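Local coordinates for hypothetical protein PH1505 (Pyrococcus horikoshii, PDB 2CYJ) that is of unknown function but belongs to the conserved DUF498 (Mth938-like) family, with a mixed beta sheet packed against helices, at residues Asp19-Gly28 with Trp105-Val116. Numbering follows the deposited sequence.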
# COMPACT_ATOMS: atom_id res chain seq x y z
N ASP A 19 -12.83 -5.19 -1.92
CA ASP A 19 -12.50 -6.34 -2.77
C ASP A 19 -11.50 -5.95 -3.85
O ASP A 19 -11.45 -6.55 -4.93
CB ASP A 19 -13.76 -6.92 -3.42
CG ASP A 19 -14.31 -6.04 -4.55
OD1 ASP A 19 -15.09 -6.57 -5.36
OD2 ASP A 19 -13.99 -4.84 -4.63
N HIS A 20 -10.68 -4.95 -3.52
CA HIS A 20 -9.71 -4.41 -4.45
C HIS A 20 -8.60 -3.71 -3.67
O HIS A 20 -8.72 -3.49 -2.46
CB HIS A 20 -10.41 -3.42 -5.38
CG HIS A 20 -11.07 -2.29 -4.65
ND1 HIS A 20 -10.36 -1.21 -4.17
CD2 HIS A 20 -12.36 -2.09 -4.29
CE1 HIS A 20 -11.19 -0.39 -3.55
NE2 HIS A 20 -12.41 -0.90 -3.60
N ASP A 21 -7.54 -3.33 -4.38
CA ASP A 21 -6.41 -2.66 -3.76
C ASP A 21 -6.78 -1.30 -3.20
O ASP A 21 -7.64 -0.59 -3.74
CB ASP A 21 -5.29 -2.49 -4.79
CG ASP A 21 -4.65 -3.81 -5.18
OD1 ASP A 21 -5.13 -4.89 -4.78
OD2 ASP A 21 -3.65 -3.76 -5.92
N ILE A 22 -6.11 -0.91 -2.12
CA ILE A 22 -6.37 0.36 -1.47
C ILE A 22 -5.10 1.05 -1.00
O ILE A 22 -4.04 0.44 -0.90
CB ILE A 22 -7.30 0.21 -0.23
CG1 ILE A 22 -6.68 -0.75 0.80
CG2 ILE A 22 -8.68 -0.28 -0.67
CD1 ILE A 22 -7.46 -0.82 2.12
N VAL A 23 -5.25 2.34 -0.74
CA VAL A 23 -4.20 3.19 -0.21
C VAL A 23 -4.75 3.75 1.10
O VAL A 23 -5.86 4.29 1.15
CB VAL A 23 -3.86 4.35 -1.17
CG1 VAL A 23 -2.81 5.26 -0.54
CG2 VAL A 23 -3.34 3.78 -2.48
N ILE A 24 -4.00 3.57 2.18
CA ILE A 24 -4.40 4.08 3.49
C ILE A 24 -3.40 5.20 3.81
O ILE A 24 -2.20 4.96 3.93
CB ILE A 24 -4.32 3.00 4.58
CG1 ILE A 24 -5.21 1.81 4.21
CG2 ILE A 24 -4.73 3.59 5.92
CD1 ILE A 24 -4.97 0.56 5.04
N TYR A 25 -3.91 6.42 3.90
CA TYR A 25 -3.09 7.58 4.21
C TYR A 25 -2.81 7.68 5.70
O TYR A 25 -3.51 7.10 6.51
CB TYR A 25 -3.80 8.84 3.70
CG TYR A 25 -3.82 8.87 2.19
CD1 TYR A 25 -2.74 9.37 1.48
CD2 TYR A 25 -4.89 8.32 1.47
CE1 TYR A 25 -2.69 9.31 0.10
CE2 TYR A 25 -4.85 8.26 0.07
CZ TYR A 25 -3.73 8.76 -0.60
OH TYR A 25 -3.64 8.72 -1.98
N PRO A 26 -1.75 8.43 6.08
CA PRO A 26 -1.38 8.60 7.50
C PRO A 26 -2.53 9.00 8.41
O PRO A 26 -2.57 8.60 9.58
CB PRO A 26 -0.30 9.68 7.44
CG PRO A 26 0.37 9.39 6.15
CD PRO A 26 -0.77 9.09 5.20
N SER A 27 -3.45 9.80 7.88
CA SER A 27 -4.62 10.28 8.62
C SER A 27 -5.68 9.21 8.79
O SER A 27 -6.63 9.40 9.55
CB SER A 27 -5.27 11.45 7.88
OG SER A 27 -5.74 11.03 6.61
N GLY A 28 -5.55 8.11 8.06
CA GLY A 28 -6.56 7.07 8.16
C GLY A 28 -7.54 7.13 7.00
O GLY A 28 -8.43 6.28 6.90
N TRP A 105 0.72 1.43 13.84
CA TRP A 105 -0.20 2.55 13.78
C TRP A 105 -0.29 3.36 15.07
O TRP A 105 -0.35 2.81 16.17
CB TRP A 105 -1.60 2.07 13.38
CG TRP A 105 -2.47 3.17 12.87
CD1 TRP A 105 -3.37 3.91 13.59
CD2 TRP A 105 -2.51 3.69 11.53
NE1 TRP A 105 -3.96 4.86 12.79
CE2 TRP A 105 -3.45 4.75 11.52
CE3 TRP A 105 -1.84 3.36 10.34
CZ2 TRP A 105 -3.75 5.48 10.36
CZ3 TRP A 105 -2.13 4.09 9.19
CH2 TRP A 105 -3.07 5.14 9.21
N GLY A 106 -0.28 4.68 14.91
CA GLY A 106 -0.41 5.53 16.08
C GLY A 106 0.82 6.30 16.48
O GLY A 106 0.72 7.26 17.24
N LYS A 107 1.98 5.87 16.01
CA LYS A 107 3.19 6.60 16.35
C LYS A 107 3.72 7.29 15.11
O LYS A 107 3.48 8.49 14.92
CB LYS A 107 4.21 5.65 16.98
CG LYS A 107 3.89 5.42 18.46
CD LYS A 107 4.85 4.48 19.17
CE LYS A 107 4.58 4.50 20.67
NZ LYS A 107 5.35 3.46 21.41
N LYS A 108 4.40 6.55 14.25
CA LYS A 108 4.92 7.16 13.04
C LYS A 108 3.77 7.38 12.06
O LYS A 108 2.72 6.73 12.15
CB LYS A 108 5.98 6.26 12.39
CG LYS A 108 7.28 6.18 13.18
CD LYS A 108 8.14 5.01 12.70
CE LYS A 108 9.44 4.93 13.49
NZ LYS A 108 10.26 3.76 13.07
N ARG A 109 3.97 8.30 11.13
CA ARG A 109 2.98 8.59 10.11
C ARG A 109 3.22 7.60 8.99
O ARG A 109 4.28 7.58 8.36
CB ARG A 109 3.14 10.03 9.63
CG ARG A 109 2.89 11.03 10.74
CD ARG A 109 3.32 12.41 10.33
NE ARG A 109 4.76 12.45 10.09
CZ ARG A 109 5.42 13.53 9.69
NH1 ARG A 109 4.77 14.67 9.48
NH2 ARG A 109 6.73 13.47 9.50
N ILE A 110 2.23 6.75 8.75
CA ILE A 110 2.36 5.71 7.75
C ILE A 110 1.44 5.81 6.55
O ILE A 110 0.22 5.98 6.70
CB ILE A 110 2.12 4.34 8.41
CG1 ILE A 110 2.96 4.22 9.69
CG2 ILE A 110 2.49 3.24 7.45
CD1 ILE A 110 2.54 3.07 10.58
N LEU A 111 2.04 5.71 5.37
CA LEU A 111 1.32 5.68 4.10
C LEU A 111 1.38 4.21 3.68
O LEU A 111 2.47 3.64 3.56
CB LEU A 111 2.02 6.54 3.04
CG LEU A 111 1.46 6.41 1.61
CD1 LEU A 111 -0.01 6.85 1.54
CD2 LEU A 111 2.32 7.26 0.68
N ALA A 112 0.23 3.57 3.48
CA ALA A 112 0.23 2.16 3.11
C ALA A 112 -0.45 1.90 1.77
O ALA A 112 -1.50 2.46 1.50
CB ALA A 112 -0.47 1.33 4.20
N ILE A 113 0.17 1.07 0.94
CA ILE A 113 -0.41 0.69 -0.35
C ILE A 113 -0.60 -0.81 -0.21
O ILE A 113 0.36 -1.56 0.02
CB ILE A 113 0.54 1.00 -1.52
CG1 ILE A 113 0.81 2.51 -1.56
CG2 ILE A 113 -0.10 0.54 -2.83
CD1 ILE A 113 1.93 2.91 -2.51
N ILE A 114 -1.86 -1.23 -0.31
CA ILE A 114 -2.21 -2.62 -0.10
C ILE A 114 -2.73 -3.35 -1.34
O ILE A 114 -3.79 -3.01 -1.87
CB ILE A 114 -3.30 -2.72 1.00
CG1 ILE A 114 -2.85 -1.93 2.25
CG2 ILE A 114 -3.62 -4.17 1.30
CD1 ILE A 114 -1.61 -2.48 2.96
N HIS A 115 -1.98 -4.35 -1.77
CA HIS A 115 -2.36 -5.16 -2.92
C HIS A 115 -3.03 -6.41 -2.34
O HIS A 115 -2.40 -7.17 -1.59
CB HIS A 115 -1.11 -5.51 -3.73
CG HIS A 115 -1.39 -6.29 -4.97
ND1 HIS A 115 -2.29 -5.87 -5.92
CD2 HIS A 115 -0.87 -7.46 -5.42
CE1 HIS A 115 -2.32 -6.75 -6.91
NE2 HIS A 115 -1.47 -7.72 -6.63
N VAL A 116 -4.30 -6.60 -2.68
CA VAL A 116 -5.07 -7.70 -2.11
C VAL A 116 -5.07 -9.06 -2.82
O VAL A 116 -5.61 -10.03 -2.27
CB VAL A 116 -6.54 -7.25 -1.84
CG1 VAL A 116 -6.54 -6.01 -0.95
CG2 VAL A 116 -7.28 -6.96 -3.14
O HOH W 1 -0.39 6.87 10.16
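The carboxylate of D21 grips two donors, at H115 and V116, where strand 110-115 pairs antiparallel with strand 22-24 inside the five-stranded mixed sheet. D21 OD2 accepts a nearly straight bond from H115 ND1 at 2.5 Å, lying in the imidazole plane and on the syn side of the acid, whose own plane stands 86° to the ring. H115 extends to it with CG anti to the backbone N (chi1 -177°). D21 OD1 takes V116 N at 2.8 Å, approached from above the carboxylate plane. R33 forms a salt bridge to D21 OD2, so the carboxylate is held by three partners.

Four backbone bonds then zip the strands together: I22 exchanges a pair with I114, and I24 another with A112. V23 and I113 sit between them as a non-hydrogen-bonded pair. On the I22, I24, A112 and I114 face, I22 CG1 rests 3.9 Å from I114 CB, the two side chains lying side by side and pointing the same way; helix 94-104 packs there through L98 and L101. The other face carries V23, whose CG1 meets L111 CD1 at 3.8 Å and also sits above one face of the Y25 ring, toward its rim; the same L111 methyl reaches Y25 CD1.

Past I24 the pairing gives way to a type I turn, Y25 to G28. W105, just beyond helix 94-104, reaches this turn with its six-membered ring: Y25 O sits at the ring edge, 3.4 Å from W105 CH2. One water bridges P26 O and I110 N, its oxygen 3.0 Å from I110 N and above one face of the W105 ring, toward the rim.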